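Poly(A) RNA polymerase GLD2 (Rattus norvegicus, PDB 6LBK) probably extends selected cytoplasmic mRNAs with poly(A) tails, transferring AMP from ATP to their 3' ends, and adds single nucleotides to some microRNAs. Local coordinates at residues L355-R360 with N368-L373; K209-S212 with I216-A219; L286-L291 with N363-N368. The protein carries 1 engineered substitution. All blocks are in the same frame, centred on the assembly; numbering follows the deposited sequence.

Contact 1: residues L355-R360 with N368-L373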
loop_
_atom_site.group_PDB
_atom_site.type_symbol
_atom_site.label_atom_id
_atom_site.label_comp_id
_atom_site.label_asym_id
_atom_site.label_seq_id
_atom_site.Cartn_x
_atom_site.Cartn_y
_atom_site.Cartn_z
ATOM N N LEU A 355 -10.380 7.779 -16.807
ATOM C CA LEU A 355 -11.045 8.792 -17.616
ATOM C C LEU A 355 -12.493 8.981 -17.180
ATOM O O LEU A 355 -12.925 10.101 -16.865
ATOM C CB LEU A 355 -10.978 8.392 -19.084
ATOM C CG LEU A 355 -11.456 9.542 -19.944
ATOM C CD1 LEU A 355 -10.551 10.757 -19.741
ATOM C CD2 LEU A 355 -11.473 9.090 -21.360
ATOM N N LYS A 356 -13.247 7.878 -17.132
ATOM C CA LYS A 356 -14.661 7.910 -16.782
ATOM C C LYS A 356 -14.898 8.495 -15.390
ATOM O O LYS A 356 -15.809 9.316 -15.202
ATOM C CB LYS A 356 -15.232 6.493 -16.866
ATOM C CG LYS A 356 -16.556 6.329 -16.142
ATOM C CD LYS A 356 -17.150 4.939 -16.309
ATOM C CE LYS A 356 -18.114 4.613 -15.161
ATOM N NZ LYS A 356 -17.415 4.298 -13.877
ATOM N N SER A 357 -14.126 8.051 -14.385
ATOM C CA SER A 357 -14.351 8.562 -13.040
ATOM C C SER A 357 -14.015 10.042 -12.958
ATOM O O SER A 357 -14.747 10.805 -12.307
ATOM C CB SER A 357 -13.562 7.749 -12.002
ATOM O OG SER A 357 -14.053 6.422 -11.942
ATOM N N TRP A 358 -12.935 10.480 -13.616
ATOM C CA TRP A 358 -12.683 11.914 -13.650
ATOM C C TRP A 358 -13.844 12.659 -14.314
ATOM O O TRP A 358 -14.196 13.759 -13.870
ATOM C CB TRP A 358 -11.357 12.238 -14.351
ATOM C CG TRP A 358 -11.260 13.724 -14.681
ATOM C CD1 TRP A 358 -11.085 14.755 -13.794
ATOM C CD2 TRP A 358 -11.344 14.324 -15.977
ATOM N NE1 TRP A 358 -11.058 15.955 -14.460
ATOM C CE2 TRP A 358 -11.216 15.720 -15.801
ATOM C CE3 TRP A 358 -11.512 13.820 -17.270
ATOM C CZ2 TRP A 358 -11.261 16.622 -16.876
ATOM C CZ3 TRP A 358 -11.569 14.726 -18.346
ATOM C CH2 TRP A 358 -11.445 16.107 -18.135
ATOM N N GLN A 359 -14.510 12.046 -15.300
ATOM C CA GLN A 359 -15.623 12.728 -15.968
ATOM C C GLN A 359 -16.853 12.856 -15.060
ATOM O O GLN A 359 -17.390 13.965 -14.864
ATOM C CB GLN A 359 -15.995 12.010 -17.278
ATOM C CG GLN A 359 -15.319 12.566 -18.515
ATOM C CD GLN A 359 -15.906 12.009 -19.812
ATOM O OE1 GLN A 359 -15.734 10.833 -20.139
ATOM N NE2 GLN A 359 -16.645 12.844 -20.527
ATOM N N ARG A 360 -17.305 11.727 -14.487
ATOM C CA ARG A 360 -18.477 11.763 -13.613
ATOM C C ARG A 360 -18.237 12.670 -12.417
ATOM O O ARG A 360 -19.140 13.394 -11.990
ATOM C CB ARG A 360 -18.877 10.372 -13.097
ATOM C CG ARG A 360 -19.372 9.344 -14.105
ATOM C CD ARG A 360 -19.664 7.977 -13.438
ATOM N NE ARG A 360 -21.000 7.490 -13.814
ATOM C CZ ARG A 360 -22.078 7.495 -13.024
ATOM N NH1 ARG A 360 -21.995 7.934 -11.774
ATOM N NH2 ARG A 360 -23.242 7.033 -13.478
ATOM N N ASN A 368 -20.503 9.899 -4.457
ATOM C CA ASN A 368 -21.390 8.858 -4.970
ATOM C C ASN A 368 -21.277 8.671 -6.484
ATOM O O ASN A 368 -21.748 7.654 -7.005
ATOM C CB ASN A 368 -22.844 9.169 -4.612
ATOM C CG ASN A 368 -23.304 8.463 -3.350
ATOM O OD1 ASN A 368 -23.419 7.235 -3.323
ATOM N ND2 ASN A 368 -23.603 9.240 -2.304
ATOM N N SER A 369 -20.736 9.655 -7.216
ATOM C CA SER A 369 -20.615 9.509 -8.665
ATOM C C SER A 369 -19.557 8.480 -9.063
ATOM O O SER A 369 -19.656 7.881 -10.142
ATOM C CB SER A 369 -20.299 10.861 -9.302
ATOM O OG SER A 369 -21.356 11.777 -9.072
ATOM N N VAL A 370 -18.547 8.269 -8.221
ATOM C CA VAL A 370 -17.461 7.349 -8.535
ATOM C C VAL A 370 -17.368 6.185 -7.555
ATOM O O VAL A 370 -16.716 5.177 -7.875
ATOM C CB VAL A 370 -16.110 8.098 -8.609
ATOM C CG1 VAL A 370 -16.216 9.221 -9.651
ATOM C CG2 VAL A 370 -15.707 8.647 -7.228
ATOM N N LEU A 371 -18.021 6.268 -6.400
ATOM C CA LEU A 371 -17.989 5.285 -5.328
ATOM C C LEU A 371 -19.302 5.363 -4.556
ATOM O O LEU A 371 -19.548 6.357 -3.859
ATOM C CB LEU A 371 -16.799 5.576 -4.411
ATOM C CG LEU A 371 -16.203 4.671 -3.327
ATOM C CD1 LEU A 371 -15.131 5.466 -2.615
ATOM C CD2 LEU A 371 -17.211 4.175 -2.305
ATOM N N PRO A 372 -20.167 4.354 -4.642
ATOM C CA PRO A 372 -21.368 4.346 -3.792
ATOM C C PRO A 372 -20.975 4.344 -2.322
ATOM O O PRO A 372 -20.349 3.400 -1.831
ATOM C CB PRO A 372 -22.082 3.051 -4.200
ATOM C CG PRO A 372 -21.056 2.242 -4.960
ATOM C CD PRO A 372 -20.168 3.249 -5.613
ATOM N N LEU A 373 -21.360 5.412 -1.611
ATOM C CA LEU A 373 -20.989 5.543 -0.203
ATOM C C LEU A 373 -21.698 4.532 0.691
ATOM O O LEU A 373 -21.264 4.326 1.831
ATOM C CB LEU A 373 -21.268 6.967 0.303
ATOM C CG LEU A 373 -20.165 8.018 0.168
ATOM C CD1 LEU A 373 -18.931 7.642 0.992
ATOM C CD2 LEU A 373 -19.803 8.205 -1.281
#
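R360 meets S369 where the chain doubles back on its own helix, and the polar part of the contact is one hydrogen bond from side chain to main chain. R360 NH1 donates to S369 O at 2.9 Å, with an N-H...O angle of 144°; it arrives in the carbonyl plane on a lone pair, while the oxygen lies somewhat out of the guanidinium plane. The aliphatic chain follows: R360 CD is 3.3 Å from S369 O. A bend at chi3 (130°) turns the guanidinium toward that carbonyl.

One turn back, V370 CG1 rests 3.4 Å from S357 O and 3.8 Å from S357 CB, so one methyl covers both the helix carbonyl and the start of the serine side chain. The polar ends of the serines point to other partners: S357 OG is hydrogen-bonded to W210 NE1 and to Q353 O, and S369 OG to K364 O. N368 OD1 accepts from L373 N at 3.2 Å, from above the amide plane, which ties the ends of 368-373 together. The contact lays the C-terminal loop on helix 344-363, with V370 also touching helix 200-213 and L371 wedged between that helix and helix 51-63.

Contact 2: residues K209-S212 with I216-A219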
loop_
_atom_site.group_PDB
_atom_site.type_symbol
_atom_site.label_atom_id
_atom_site.label_comp_id
_atom_site.label_asym_id
_atom_site.label_seq_id
_atom_site.Cartn_x
_atom_site.Cartn_y
_atom_site.Cartn_z
ATOM N N LYS A 209 -10.468 2.589 -1.872
ATOM C CA LYS A 209 -11.845 2.109 -1.991
ATOM C C LYS A 209 -12.347 2.276 -3.417
ATOM O O LYS A 209 -13.022 1.394 -3.956
ATOM C CB LYS A 209 -12.778 2.832 -1.009
ATOM C CG LYS A 209 -12.492 2.573 0.486
ATOM C CD LYS A 209 -12.606 1.080 0.815
ATOM C CE LYS A 209 -12.354 0.779 2.282
ATOM N NZ LYS A 209 -12.281 -0.696 2.543
ATOM N N TRP A 210 -12.000 3.394 -4.050
ATOM C CA TRP A 210 -12.425 3.651 -5.416
ATOM C C TRP A 210 -11.889 2.587 -6.364
ATOM O O TRP A 210 -12.654 1.962 -7.113
ATOM C CB TRP A 210 -11.957 5.049 -5.837
ATOM C CG TRP A 210 -12.109 5.254 -7.251
ATOM C CD1 TRP A 210 -13.261 5.577 -7.922
ATOM C CD2 TRP A 210 -11.093 5.124 -8.235
ATOM N NE1 TRP A 210 -13.014 5.675 -9.269
ATOM C CE2 TRP A 210 -11.690 5.401 -9.491
ATOM C CE3 TRP A 210 -9.721 4.815 -8.182
ATOM C CZ2 TRP A 210 -10.970 5.371 -10.677
ATOM C CZ3 TRP A 210 -9.004 4.785 -9.364
ATOM C CH2 TRP A 210 -9.633 5.068 -10.601
ATOM N N ALA A 211 -10.567 2.372 -6.347
ATOM C CA ALA A 211 -9.972 1.367 -7.215
ATOM C C ALA A 211 -10.533 -0.026 -6.933
ATOM O O ALA A 211 -10.796 -0.798 -7.866
ATOM C CB ALA A 211 -8.458 1.361 -7.056
ATOM N N SER A 212 -10.732 -0.369 -5.658
ATOM C CA SER A 212 -11.300 -1.677 -5.338
ATOM C C SER A 212 -12.732 -1.793 -5.842
ATOM O O SER A 212 -13.173 -2.872 -6.259
ATOM C CB SER A 212 -11.228 -1.948 -3.835
ATOM O OG SER A 212 -12.160 -2.961 -3.482
ATOM N N ILE A 216 -10.236 -2.831 -10.204
ATOM C CA ILE A 216 -8.899 -2.588 -10.732
ATOM C C ILE A 216 -7.844 -2.594 -9.644
ATOM O O ILE A 216 -6.701 -2.215 -9.893
ATOM C CB ILE A 216 -8.833 -1.260 -11.513
ATOM C CG1 ILE A 216 -8.938 -0.065 -10.552
ATOM C CG2 ILE A 216 -9.944 -1.202 -12.542
ATOM C CD1 ILE A 216 -9.087 1.294 -11.261
ATOM N N ASN A 217 -8.180 -3.065 -8.454
ATOM C CA ASN A 217 -7.226 -3.039 -7.356
ATOM C C ASN A 217 -6.934 -4.472 -6.918
ATOM O O ASN A 217 -7.181 -4.837 -5.763
ATOM C CB ASN A 217 -7.782 -2.201 -6.199
ATOM C CG ASN A 217 -6.798 -2.068 -5.039
ATOM O OD1 ASN A 217 -5.600 -2.319 -5.196
ATOM N ND2 ASN A 217 -7.309 -1.706 -3.860
ATOM N N ASP A 218 -6.447 -5.310 -7.844
ATOM C CA ASP A 218 -6.090 -6.674 -7.449
ATOM C C ASP A 218 -5.014 -7.197 -8.411
ATOM O O ASP A 218 -5.318 -7.806 -9.447
ATOM C CB ASP A 218 -7.328 -7.559 -7.435
ATOM C CG ASP A 218 -7.208 -8.725 -6.458
ATOM O OD1 ASP A 218 -6.671 -9.797 -6.833
ATOM O OD2 ASP A 218 -7.655 -8.547 -5.300
ATOM N N ALA A 219 -3.749 -7.050 -7.996
ATOM C CA ALA A 219 -2.637 -7.536 -8.811
ATOM C C ALA A 219 -2.758 -9.029 -9.109
ATOM O O ALA A 219 -2.305 -9.487 -10.166
ATOM C CB ALA A 219 -1.306 -7.231 -8.120
#
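The indole of W210 receives the I216 CD1 methyl obliquely at its six-membered ring, 3.9 Å from W210 CH2. Beyond this pair the same indole meets F354 edge-to-face and H214 at an inclination of about 60°, and its NE1 is hydrogen-bonded to S357 OG.

Alongside, A211 CB sits against two residues, 3.8 Å from I216 CG1 and 3.7 Å from N217 CB. I216 CG1 occupies the position between backbone N and carbonyl carbon (chi1 71°), which brings it close over the alanine and sends CD1 on to the indole. A serine here would probably deprive the W210 ring of the CD1 methyl and A211 CB of one of its two neighbours, and loosen the fit to M349 and I350 of helix 344-363.

The backbone sets the spacing: I216 N donates to A211 O at 3.1 Å, nearly straight at 163°, while N217 CB packs 3.5 Å from S212 N. This bond, reaching five residues back, is a 6→1 hydrogen bond of the kind that finishes helix C-termini; it turns helix 200-213 into the loop whose N217 side chain lies about 11 Å from those of D109 and D111, the probable catalytic magnesium ligands.

Contact 3: residues L286-L291 with N363-N368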
loop_
_atom_site.group_PDB
_atom_site.type_symbol
_atom_site.label_atom_id
_atom_site.label_comp_id
_atom_site.label_asym_id
_atom_site.label_seq_id
_atom_site.Cartn_x
_atom_site.Cartn_y
_atom_site.Cartn_z
ATOM N N LEU A 286 -8.227 17.760 -4.761
ATOM C CA LEU A 286 -7.111 16.838 -4.975
ATOM C C LEU A 286 -7.565 15.500 -5.541
ATOM O O LEU A 286 -6.874 14.923 -6.378
ATOM C CB LEU A 286 -6.344 16.638 -3.676
ATOM C CG LEU A 286 -5.552 17.873 -3.277
ATOM C CD1 LEU A 286 -5.221 17.784 -1.789
ATOM C CD2 LEU A 286 -4.297 17.976 -4.139
ATOM N N LEU A 287 -8.710 14.979 -5.106
ATOM C CA LEU A 287 -9.188 13.728 -5.693
ATOM C C LEU A 287 -9.540 13.918 -7.170
ATOM O O LEU A 287 -9.228 13.056 -8.010
ATOM C CB LEU A 287 -10.376 13.175 -4.901
ATOM C CG LEU A 287 -11.110 11.949 -5.492
ATOM C CD1 LEU A 287 -10.251 10.716 -5.605
ATOM C CD2 LEU A 287 -12.484 11.657 -4.805
ATOM N N LEU A 288 -10.202 15.037 -7.512
ATOM C CA LEU A 288 -10.433 15.342 -8.923
ATOM C C LEU A 288 -9.111 15.427 -9.680
ATOM O O LEU A 288 -8.955 14.803 -10.738
ATOM C CB LEU A 288 -11.233 16.640 -9.066
ATOM C CG LEU A 288 -12.664 16.523 -9.579
ATOM C CD1 LEU A 288 -13.238 17.896 -9.876
ATOM C CD2 LEU A 288 -12.703 15.670 -10.803
ATOM N N GLY A 289 -8.132 16.164 -9.133
ATOM C CA GLY A 289 -6.856 16.305 -9.819
ATOM C C GLY A 289 -6.125 14.982 -9.981
ATOM O O GLY A 289 -5.469 14.738 -10.990
ATOM N N PHE A 290 -6.221 14.108 -8.987
ATOM C CA PHE A 290 -5.541 12.823 -9.102
ATOM C C PHE A 290 -6.169 11.978 -10.197
ATOM O O PHE A 290 -5.458 11.291 -10.931
ATOM C CB PHE A 290 -5.537 12.086 -7.760
ATOM C CG PHE A 290 -5.217 10.634 -7.880
ATOM C CD1 PHE A 290 -3.914 10.192 -7.864
ATOM C CD2 PHE A 290 -6.237 9.705 -8.025
ATOM C CE1 PHE A 290 -3.639 8.852 -7.968
ATOM C CE2 PHE A 290 -5.976 8.378 -8.141
ATOM C CZ PHE A 290 -4.669 7.942 -8.102
ATOM N N LEU A 291 -7.501 11.969 -10.290
ATOM C CA LEU A 291 -8.128 11.240 -11.391
ATOM C C LEU A 291 -7.763 11.852 -12.744
ATOM O O LEU A 291 -7.451 11.123 -13.699
ATOM C CB LEU A 291 -9.637 11.180 -11.186
ATOM C CG LEU A 291 -10.137 10.343 -9.996
ATOM C CD1 LEU A 291 -11.630 10.596 -9.807
ATOM C CD2 LEU A 291 -9.875 8.819 -10.186
ATOM N N ASN A 363 -18.353 16.454 -13.350
ATOM C CA ASN A 363 -19.701 16.968 -13.590
ATOM C C ASN A 363 -20.511 17.055 -12.299
ATOM O O ASN A 363 -21.074 18.110 -11.978
ATOM C CB ASN A 363 -20.388 16.086 -14.629
ATOM C CG ASN A 363 -19.677 16.131 -15.973
ATOM O OD1 ASN A 363 -19.173 17.184 -16.382
ATOM N ND2 ASN A 363 -19.581 14.980 -16.641
ATOM N N LYS A 364 -20.586 15.956 -11.545
ATOM C CA LYS A 364 -21.276 15.908 -10.254
ATOM C C LYS A 364 -20.257 15.666 -9.138
ATOM O O LYS A 364 -19.852 14.525 -8.896
ATOM C CB LYS A 364 -22.384 14.855 -10.274
ATOM C CG LYS A 364 -23.686 15.442 -10.737
ATOM C CD LYS A 364 -24.784 14.451 -11.105
ATOM C CE LYS A 364 -25.869 15.214 -11.900
ATOM N NZ LYS A 364 -26.705 14.366 -12.772
ATOM N N ARG A 365 -19.860 16.742 -8.439
ATOM C CA ARG A 365 -18.870 16.683 -7.358
ATOM C C ARG A 365 -19.426 16.052 -6.082
ATOM O O ARG A 365 -19.466 16.690 -5.023
ATOM C CB ARG A 365 -18.285 18.071 -7.089
ATOM C CG ARG A 365 -17.317 18.414 -8.188
ATOM C CD ARG A 365 -16.418 19.586 -7.937
ATOM N NE ARG A 365 -15.783 19.933 -9.209
ATOM C CZ ARG A 365 -14.881 20.894 -9.376
ATOM N NH1 ARG A 365 -14.488 21.625 -8.337
ATOM N NH2 ARG A 365 -14.372 21.120 -10.583
ATOM N N ASP A 366 -19.974 14.847 -6.231
ATOM C CA ASP A 366 -20.425 13.980 -5.150
ATOM C C ASP A 366 -19.606 12.698 -5.225
ATOM O O ASP A 366 -19.383 12.170 -6.321
ATOM C CB ASP A 366 -21.941 13.706 -5.301
ATOM C CG ASP A 366 -22.547 12.971 -4.108
ATOM O OD1 ASP A 366 -21.871 12.096 -3.521
ATOM O OD2 ASP A 366 -23.710 13.269 -3.762
ATOM N N LEU A 367 -19.120 12.222 -4.065
ATOM C CA LEU A 367 -18.347 10.978 -4.029
ATOM C C LEU A 367 -19.171 9.795 -4.512
ATOM O O LEU A 367 -18.600 8.781 -4.912
ATOM C CB LEU A 367 -17.798 10.709 -2.627
ATOM C CG LEU A 367 -16.730 9.610 -2.520
ATOM C CD1 LEU A 367 -15.475 9.993 -3.242
ATOM C CD2 LEU A 367 -16.412 9.355 -1.093
ATOM N N ASN A 368 -20.503 9.899 -4.457
ATOM C CA ASN A 368 -21.390 8.858 -4.970
ATOM C C ASN A 368 -21.277 8.671 -6.484
ATOM O O ASN A 368 -21.748 7.654 -7.005
ATOM C CB ASN A 368 -22.844 9.169 -4.612
ATOM C CG ASN A 368 -23.304 8.463 -3.350
ATOM O OD1 ASN A 368 -23.419 7.235 -3.323
ATOM N ND2 ASN A 368 -23.603 9.240 -2.304
#
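L287 and L367 supply the purely apolar part of the contact, their side chains crossing at about a right angle so that one methyl from each meets: L287 CD2 lies 3.8 Å from L367 CD1. Both leucines hold CG anti to the backbone N (chi1 173° in L287), which directs their branches toward each other between the helix and the returning chain. Other residues close around the pair: L287 also touches I56, I207 and L361, and L367 packs on L52, L59 and V206.

A second interaction sets an apolar methyl against a charged group. L288 CD1 stands over one face of the R365 guanidinium, displaced toward its rim, 3.3 Å from R365 NE and 3.5 Å from R365 CZ. The arginine reaches it with a chain extended from CG to NE, running across the leucine. Its charge has a distant mate in D285, a long and weak ion pair on the same helix 283-297.

That helix belongs to the PAP-associated region of this Cid1-type polymerase, and the partner chain is the loop following helix 344-363, K364 being the first residue to leave helical geometry.

Hydrogen bonds act within the loop and do not cross to the helix. R365 is the centre of an inverse gamma turn, D366 N reaching K364 O at 2.7 Å. Next comes an Asx turn, in which N368 N donates to D366 OD1 at 2.8 Å and 169°, approaching from above the carboxylate plane. Q55 of helix 51-63 grips the same bend twice, through D366 OD1 and the backbone N of L367.

Contacts 1 and 3 share N368 and the tail leaving helix 344-363; the first folds it onto its parent helix, the other sets it against helix 283-297. Contact 2 is local and buried, holding the end of helix 200-213 to its following loop, nearer the centre of the chain. Contacts 1 and 3 each have an exposed arginine at the rim, but three of four touching residues are buried in contact 3, two in contact 1. The chemistry differs: a side-chain donor to a carbonyl in contact 1, a backbone bond with apolar cover in contact 2, leucine methyls on a leucine and a guanidinium face, with no hydrogen bond across, in contact 3. W210 connects them, bonding S357 through NE1 and touching L291.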